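Side-chain contacts in nidogen (Mus musculus, PDB 1NPE), which probably links laminin to other components of basement membranes through its G3 domain, the six-bladed beta propeller of this structure: residues I148-M153 with N157-A162; R125-D130 with G134-T139; K28-I33 with K48-T53. All coordinates share one frame; numbering follows the deposited sequence.

From the N terminus, the three contacts follow one another in series, and none nests within or crosses another. Interaction 3 closes a loop of 14 residues containing strand 36-44, and joins the outermost strand of the propeller blade that contains both chain ends to the second strand of the next blade. Interaction 2 closes a three-residue turn between the first two strands of a later blade, and interaction 1 does the same for its third and fourth. These two hairpins, about 8 Å apart between centres, share one sheet: S151 O lies 2.7 Å from L136 N. Interaction 3 lies across the chain's centre, about 21 Å from interaction 2 and 29 Å from interaction 1 between centres.

Interaction 1: residues I148-M153 with N157-A162; sequences IETSHM and NRRILA
R158 reaches E149 with its chain fully extended (CG anti to the backbone N, chi1 178°) and grips the carboxylate side-on. Its NH2 meets E149 OE2 at 2.8 Å, in the guanidinium plane and on the syn lone pair. NE reaches E149 OE1 at 2.9 Å, but from above the carboxylate, for the two planes are turned 36° apart. R158 NH1 goes on to T119 O, and the same side chain packs on W138 and F117, which further fix the guanidinium in place. With a leucine in place of R158, the buried E149 carboxylate would probably lose its two strong bonds, keeping weak ones such as those to W138 NE1 and K147 NZ, and T119 O would lose a donor. The backbones form the outer hairpin of a propeller blade, strands 147-152 and 159-162 running antiparallel, with T150 N to R159 O at 3.0 Å. Near the hairpin's far end L161 and A162 both face I148, a classic beta bulge; I148 O accepts from L161 N at 2.8 Å and more weakly from A162 N. T150 and R159 run alongside each other in the same direction. The T150 CG2 methyl rests 3.6 Å from R159 CG and sits over one face of the guanidinium, while T150 OG1 turns to L136 O. L161 CD1 comes to that same methyl at 3.8 Å. By the turn, N157 lays its CB squarely over the H152 ring, 3.8 Å from the centroid in a CH-pi contact, with the amide plane tilted 40° to the ring.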
# COMPACT_ATOMS: atom_id res chain seq x y z
N ILE A 148 -7.65 -12.60 3.50
CA ILE A 148 -6.32 -13.17 3.52
C ILE A 148 -6.46 -14.32 2.53
O ILE A 148 -7.35 -15.17 2.68
CB ILE A 148 -5.94 -13.76 4.91
CG1 ILE A 148 -6.10 -12.71 6.01
CG2 ILE A 148 -4.50 -14.27 4.89
CD1 ILE A 148 -5.16 -11.53 5.89
N GLU A 149 -5.66 -14.33 1.47
CA GLU A 149 -5.76 -15.39 0.48
C GLU A 149 -4.47 -16.17 0.34
O GLU A 149 -3.39 -15.71 0.73
CB GLU A 149 -6.12 -14.84 -0.90
CG GLU A 149 -7.48 -14.18 -1.03
CD GLU A 149 -7.88 -13.97 -2.48
OE1 GLU A 149 -8.37 -14.93 -3.12
OE2 GLU A 149 -7.71 -12.84 -2.99
N THR A 150 -4.59 -17.36 -0.23
CA THR A 150 -3.44 -18.20 -0.48
C THR A 150 -3.59 -18.87 -1.83
O THR A 150 -4.69 -18.95 -2.38
CB THR A 150 -3.25 -19.29 0.61
OG1 THR A 150 -2.01 -19.96 0.40
CG2 THR A 150 -4.35 -20.34 0.54
N SER A 151 -2.47 -19.30 -2.38
CA SER A 151 -2.45 -20.02 -3.64
C SER A 151 -1.09 -20.66 -3.75
O SER A 151 -0.20 -20.39 -2.94
CB SER A 151 -2.66 -19.06 -4.82
OG SER A 151 -1.45 -18.40 -5.18
N HIS A 152 -0.94 -21.55 -4.72
CA HIS A 152 0.35 -22.18 -4.96
C HIS A 152 1.18 -21.05 -5.60
O HIS A 152 0.61 -20.13 -6.19
CB HIS A 152 0.23 -23.34 -5.96
CG HIS A 152 -0.37 -24.60 -5.40
ND1 HIS A 152 -0.73 -25.66 -6.20
CD2 HIS A 152 -0.63 -24.98 -4.13
CE1 HIS A 152 -1.18 -26.65 -5.44
NE2 HIS A 152 -1.13 -26.26 -4.18
N MET A 153 2.50 -21.12 -5.49
CA MET A 153 3.34 -20.11 -6.11
C MET A 153 3.25 -20.17 -7.63
O MET A 153 3.53 -19.18 -8.31
CB MET A 153 4.79 -20.25 -5.63
CG MET A 153 5.01 -19.64 -4.25
SD MET A 153 6.54 -20.11 -3.46
CE MET A 153 7.68 -19.24 -4.45
N ASN A 157 -4.68 -23.28 -7.41
CA ASN A 157 -5.26 -23.43 -6.09
C ASN A 157 -5.47 -22.16 -5.26
O ASN A 157 -5.18 -22.14 -4.06
CB ASN A 157 -4.45 -24.47 -5.31
CG ASN A 157 -4.48 -25.84 -5.96
OD1 ASN A 157 -3.68 -26.13 -6.86
ND2 ASN A 157 -5.41 -26.68 -5.53
N ARG A 158 -5.99 -21.12 -5.89
CA ARG A 158 -6.27 -19.88 -5.18
C ARG A 158 -7.50 -20.08 -4.30
O ARG A 158 -8.46 -20.73 -4.72
CB ARG A 158 -6.53 -18.74 -6.17
CG ARG A 158 -6.87 -17.43 -5.49
CD ARG A 158 -7.10 -16.32 -6.49
NE ARG A 158 -7.45 -15.07 -5.82
CZ ARG A 158 -7.79 -13.95 -6.44
NH1 ARG A 158 -7.83 -13.90 -7.77
NH2 ARG A 158 -8.09 -12.87 -5.73
N ARG A 159 -7.45 -19.56 -3.08
CA ARG A 159 -8.58 -19.68 -2.16
C ARG A 159 -8.47 -18.69 -1.01
O ARG A 159 -7.38 -18.25 -0.66
CB ARG A 159 -8.68 -21.11 -1.62
CG ARG A 159 -7.47 -21.54 -0.82
CD ARG A 159 -7.48 -23.02 -0.52
NE ARG A 159 -6.31 -23.39 0.28
CZ ARG A 159 -6.33 -23.60 1.60
NH1 ARG A 159 -7.47 -23.49 2.28
NH2 ARG A 159 -5.21 -23.91 2.23
N ILE A 160 -9.62 -18.35 -0.44
CA ILE A 160 -9.68 -17.43 0.68
C ILE A 160 -9.41 -18.22 1.96
O ILE A 160 -9.99 -19.28 2.17
CB ILE A 160 -11.07 -16.75 0.76
CG1 ILE A 160 -11.35 -16.02 -0.55
CG2 ILE A 160 -11.11 -15.78 1.92
CD1 ILE A 160 -12.71 -15.34 -0.61
N LEU A 161 -8.51 -17.69 2.78
CA LEU A 161 -8.13 -18.32 4.04
C LEU A 161 -8.92 -17.73 5.22
O LEU A 161 -9.36 -18.46 6.10
CB LEU A 161 -6.63 -18.13 4.25
CG LEU A 161 -5.75 -19.32 4.66
CD1 LEU A 161 -6.09 -20.59 3.89
CD2 LEU A 161 -4.30 -18.94 4.43
N ALA A 162 -9.08 -16.41 5.23
CA ALA A 162 -9.82 -15.71 6.28
C ALA A 162 -10.59 -14.59 5.61
O ALA A 162 -10.08 -13.91 4.71
CB ALA A 162 -8.86 -15.15 7.33

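Interaction 2: residues R125-D130 with G134-T139; sequences RGIVTD and GNLYWT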
# COMPACT_ATOMS: atom_id res chain seq x y z
N ARG A 125 -2.02 -5.87 -0.66
CA ARG A 125 -0.90 -5.16 -0.07
C ARG A 125 0.15 -6.14 0.42
O ARG A 125 1.14 -6.36 -0.26
CB ARG A 125 -1.40 -4.22 1.05
CG ARG A 125 -0.30 -3.54 1.86
CD ARG A 125 -0.88 -2.43 2.73
NE ARG A 125 -1.09 -1.21 1.97
CZ ARG A 125 -1.83 -0.18 2.37
NH1 ARG A 125 -2.46 -0.21 3.54
NH2 ARG A 125 -1.85 0.93 1.64
N GLY A 126 -0.08 -6.74 1.59
CA GLY A 126 0.88 -7.68 2.12
C GLY A 126 0.97 -8.95 1.29
O GLY A 126 -0.04 -9.43 0.77
N ILE A 127 2.18 -9.47 1.13
CA ILE A 127 2.39 -10.70 0.37
C ILE A 127 3.68 -11.39 0.81
O ILE A 127 4.71 -10.74 1.00
CB ILE A 127 2.38 -10.47 -1.16
CG1 ILE A 127 2.41 -11.81 -1.89
CG2 ILE A 127 3.56 -9.62 -1.59
CD1 ILE A 127 2.28 -11.70 -3.40
N VAL A 128 3.60 -12.70 1.03
CA VAL A 128 4.75 -13.49 1.45
C VAL A 128 4.76 -14.85 0.77
O VAL A 128 3.73 -15.33 0.30
CB VAL A 128 4.76 -13.74 2.99
CG1 VAL A 128 5.01 -12.44 3.75
CG2 VAL A 128 3.43 -14.37 3.43
N THR A 129 5.94 -15.47 0.76
CA THR A 129 6.11 -16.79 0.17
C THR A 129 6.62 -17.77 1.21
O THR A 129 7.11 -17.38 2.27
CB THR A 129 7.17 -16.80 -0.94
OG1 THR A 129 8.37 -16.18 -0.45
CG2 THR A 129 6.69 -16.11 -2.20
N ASP A 130 6.52 -19.05 0.86
CA ASP A 130 7.03 -20.17 1.66
C ASP A 130 7.57 -21.05 0.53
O ASP A 130 6.97 -22.05 0.16
CB ASP A 130 5.89 -20.88 2.40
CG ASP A 130 6.39 -22.05 3.25
OD1 ASP A 130 7.61 -22.15 3.51
OD2 ASP A 130 5.56 -22.88 3.67
N GLY A 134 6.05 -24.30 -1.52
CA GLY A 134 5.41 -23.77 -2.71
C GLY A 134 4.12 -22.99 -2.53
O GLY A 134 3.24 -23.01 -3.40
N ASN A 135 4.00 -22.27 -1.42
CA ASN A 135 2.80 -21.48 -1.17
C ASN A 135 2.97 -19.96 -1.14
O ASN A 135 3.98 -19.44 -0.69
CB ASN A 135 2.12 -21.96 0.11
CG ASN A 135 1.53 -23.34 -0.04
OD1 ASN A 135 0.76 -23.60 -0.97
ND2 ASN A 135 1.88 -24.23 0.88
N LEU A 136 1.93 -19.27 -1.61
CA LEU A 136 1.88 -17.82 -1.68
C LEU A 136 0.70 -17.34 -0.82
O LEU A 136 -0.37 -17.95 -0.85
CB LEU A 136 1.66 -17.39 -3.13
CG LEU A 136 1.71 -15.91 -3.50
CD1 LEU A 136 3.08 -15.32 -3.17
CD2 LEU A 136 1.43 -15.75 -4.98
N TYR A 137 0.91 -16.26 -0.07
CA TYR A 137 -0.13 -15.69 0.80
C TYR A 137 -0.18 -14.16 0.66
O TYR A 137 0.85 -13.50 0.57
CB TYR A 137 0.16 -16.03 2.27
CG TYR A 137 0.39 -17.50 2.57
CD1 TYR A 137 1.68 -18.04 2.58
CD2 TYR A 137 -0.68 -18.34 2.88
CE1 TYR A 137 1.90 -19.38 2.89
CE2 TYR A 137 -0.47 -19.68 3.18
CZ TYR A 137 0.82 -20.20 3.18
OH TYR A 137 1.02 -21.53 3.47
N TRP A 138 -1.38 -13.59 0.69
CA TRP A 138 -1.49 -12.13 0.59
C TRP A 138 -2.72 -11.57 1.27
O TRP A 138 -3.65 -12.32 1.60
CB TRP A 138 -1.47 -11.68 -0.88
CG TRP A 138 -2.68 -12.09 -1.68
CD1 TRP A 138 -3.83 -11.38 -1.87
CD2 TRP A 138 -2.81 -13.28 -2.47
NE1 TRP A 138 -4.67 -12.04 -2.73
CE2 TRP A 138 -4.07 -13.21 -3.12
CE3 TRP A 138 -1.99 -14.39 -2.70
CZ2 TRP A 138 -4.52 -14.22 -3.98
CZ3 TRP A 138 -2.44 -15.39 -3.56
CH2 TRP A 138 -3.70 -15.30 -4.19
N THR A 139 -2.70 -10.26 1.52
CA THR A 139 -3.83 -9.59 2.14
C THR A 139 -4.42 -8.62 1.12
O THR A 139 -3.74 -8.18 0.20
CB THR A 139 -3.44 -8.75 3.38
OG1 THR A 139 -2.72 -7.58 2.97
CG2 THR A 139 -2.58 -9.55 4.33
O HOH W 1 2.98 -23.11 3.56
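One water joins three side chains of the hairpin, D130, N135 and Y137. It donates to D130 OD2 at 2.6 Å, accepts from N135 ND2 at 3.1 Å, and lies in the plane of the Y137 ring at its edge, 2.5 Å from Y137 OH. CG of D130 stands anti to its own nitrogen (chi1 -179°), which carries the carboxylate out to this water; D130 OD1 meanwhile forms a salt bridge with R133 in the turn. Next along the same face, V128 crosses Y137 at a slant, its CG2 3.8 Å from Y137 CB, and the tyrosine ring packs on L172 and F174 of strand 169-175. The other face is mainly apolar across the contact, though T129 OG1 bonds to L86 O. L136 reaches across with CD1 to I127 CD1 at 3.7 Å, and the same methyl also meets T129 CG2. I127 CG1 rests on CB of W138, whose indole has CG between the backbone N and the carbonyl carbon (chi1 67°) and leads off to F117; F94 closes over I127, T129 and L136. At the far end T139 OG1 takes the amide of G126 at 3.1 Å and is also bonded to P169 O, tying the hairpin to the next blade. V128 and Y137 exchange backbone bonds, V128 N to Y137 O measuring 2.9 Å. At the turn G134, at positive phi, and N135 both face D130, a G1 beta bulge. Strands 124-130 and 135-140 are the two innermost of a propeller blade, with Y137, W138 and T139 the first three residues of the YWTD motif that names these propellers.

Interaction 3: residues K28-I33 with K48-T53; sequences KAFLHI and KVVYWT. With CD (cadmium ion), chain E.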
# COMPACT_ATOMS: atom_id res chain seq x y z
N LYS A 28 21.36 2.40 11.76
CA LYS A 28 21.95 3.30 10.78
C LYS A 28 21.24 3.08 9.45
O LYS A 28 20.64 2.02 9.22
CB LYS A 28 23.46 3.04 10.63
CG LYS A 28 23.80 1.67 10.04
CD LYS A 28 25.30 1.35 10.14
CE LYS A 28 25.60 -0.02 9.53
NZ LYS A 28 27.01 -0.47 9.76
N ALA A 29 21.30 4.09 8.58
CA ALA A 29 20.67 4.00 7.27
C ALA A 29 21.34 2.96 6.39
O ALA A 29 22.57 2.88 6.33
CB ALA A 29 20.69 5.35 6.59
N PHE A 30 20.52 2.13 5.76
CA PHE A 30 21.03 1.11 4.85
C PHE A 30 21.23 1.76 3.49
O PHE A 30 22.25 1.57 2.83
CB PHE A 30 20.02 -0.03 4.71
CG PHE A 30 20.25 -0.91 3.50
CD1 PHE A 30 21.48 -1.53 3.30
CD2 PHE A 30 19.24 -1.12 2.57
CE1 PHE A 30 21.70 -2.34 2.19
CE2 PHE A 30 19.44 -1.92 1.46
CZ PHE A 30 20.67 -2.53 1.26
N LEU A 31 20.25 2.57 3.09
CA LEU A 31 20.30 3.21 1.79
C LEU A 31 19.45 4.46 1.77
O LEU A 31 18.39 4.51 2.40
CB LEU A 31 19.76 2.23 0.75
CG LEU A 31 20.25 2.25 -0.69
CD1 LEU A 31 21.71 1.82 -0.74
CD2 LEU A 31 19.39 1.29 -1.51
N HIS A 32 19.93 5.47 1.07
CA HIS A 32 19.21 6.72 0.91
C HIS A 32 18.80 6.85 -0.56
O HIS A 32 19.65 6.85 -1.45
CB HIS A 32 20.07 7.92 1.29
CG HIS A 32 20.03 8.26 2.75
ND1 HIS A 32 21.13 8.14 3.57
CD2 HIS A 32 19.03 8.75 3.52
CE1 HIS A 32 20.81 8.54 4.79
NE2 HIS A 32 19.54 8.92 4.78
N ILE A 33 17.49 6.92 -0.80
CA ILE A 33 16.97 7.10 -2.15
C ILE A 33 15.98 8.25 -1.97
O ILE A 33 14.76 8.05 -1.96
CB ILE A 33 16.24 5.84 -2.70
CG1 ILE A 33 17.03 4.57 -2.41
CG2 ILE A 33 16.10 5.95 -4.20
CD1 ILE A 33 16.62 3.87 -1.13
N LYS A 48 21.96 -12.42 -0.49
CA LYS A 48 21.94 -11.34 0.50
C LYS A 48 21.56 -10.03 -0.19
O LYS A 48 22.30 -9.05 -0.14
CB LYS A 48 23.30 -11.19 1.19
CG LYS A 48 24.07 -12.49 1.43
CD LYS A 48 23.31 -13.48 2.28
CE LYS A 48 24.07 -14.80 2.36
NZ LYS A 48 23.33 -15.84 3.14
N VAL A 49 20.41 -10.03 -0.86
CA VAL A 49 19.94 -8.86 -1.58
C VAL A 49 18.59 -8.37 -1.08
O VAL A 49 17.66 -9.15 -0.87
CB VAL A 49 19.86 -9.13 -3.12
CG1 VAL A 49 19.39 -7.89 -3.87
CG2 VAL A 49 21.22 -9.56 -3.65
N VAL A 50 18.51 -7.05 -0.88
CA VAL A 50 17.29 -6.40 -0.42
C VAL A 50 16.45 -5.93 -1.61
O VAL A 50 16.97 -5.29 -2.53
CB VAL A 50 17.64 -5.17 0.48
CG1 VAL A 50 16.36 -4.47 0.96
CG2 VAL A 50 18.47 -5.61 1.67
N TYR A 51 15.17 -6.29 -1.63
CA TYR A 51 14.25 -5.88 -2.69
C TYR A 51 13.22 -4.90 -2.11
O TYR A 51 12.86 -5.00 -0.93
CB TYR A 51 13.53 -7.09 -3.30
CG TYR A 51 14.40 -7.95 -4.20
CD1 TYR A 51 15.39 -8.77 -3.66
CD2 TYR A 51 14.23 -7.94 -5.58
CE1 TYR A 51 16.18 -9.56 -4.48
CE2 TYR A 51 15.02 -8.73 -6.41
CZ TYR A 51 16.00 -9.53 -5.85
OH TYR A 51 16.81 -10.30 -6.65
N TRP A 52 12.74 -3.98 -2.95
CA TRP A 52 11.75 -2.99 -2.52
C TRP A 52 10.83 -2.50 -3.62
O TRP A 52 11.09 -2.68 -4.81
CB TRP A 52 12.45 -1.75 -1.92
CG TRP A 52 13.25 -0.93 -2.92
CD1 TRP A 52 12.76 -0.03 -3.83
CD2 TRP A 52 14.66 -0.95 -3.11
NE1 TRP A 52 13.78 0.49 -4.58
CE2 TRP A 52 14.96 -0.06 -4.16
CE3 TRP A 52 15.72 -1.65 -2.50
CZ2 TRP A 52 16.26 0.16 -4.62
CZ3 TRP A 52 17.01 -1.44 -2.96
CH2 TRP A 52 17.27 -0.54 -4.01
N THR A 53 9.73 -1.88 -3.20
CA THR A 53 8.77 -1.29 -4.12
C THR A 53 8.71 0.19 -3.79
O THR A 53 8.80 0.58 -2.62
CB THR A 53 7.35 -1.90 -3.98
OG1 THR A 53 6.78 -1.52 -2.72
CG2 THR A 53 7.40 -3.41 -4.10
CD CD E . 23.30 8.18 2.32
O HOH W 2 22.98 6.60 0.14
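CG of F30 stands anti to its backbone nitrogen (chi1 163°), which brings the ring against V50, and W52 has CG between its backbone N and carbonyl carbon (chi1 68°), which brings the indole to L31. These two pairs join neighbouring blades of the beta propeller: strand 28-33 is the outermost of the blade completed by the C-terminal strand 256-259, and strand 49-54 is the second of the next blade. The strands are not paired, F30 and V50 having their CA atoms 9.9 Å apart, and the contact is made by apolar side chains alone. The F30 and V50 side chains pass alongside each other, running opposite ways; ring atoms CE2 and CZ meet the valine, with F30 CZ 3.8 Å from V50 CG2. L31 crosses W52 at about a right angle, its CD2 methyl 3.8 Å from CH2 at the six-membered end of the indole. I12 touches both F30 and W52, and P70 both L31 and W52, so I12 of strand 11-17 and P70 in a loop join the same apolar cluster. A classic beta bulge, F30 and L31 both opposite I12, lets two consecutive residues turn toward the neighbouring blade. H32 looks the other way, into a cadmium site shared with an acidic side chain of another protein chain: H32 ND1 binds the cadmium ion at 2.5 Å, and a water oxygen is bound to the cadmium ion at 2.7 Å.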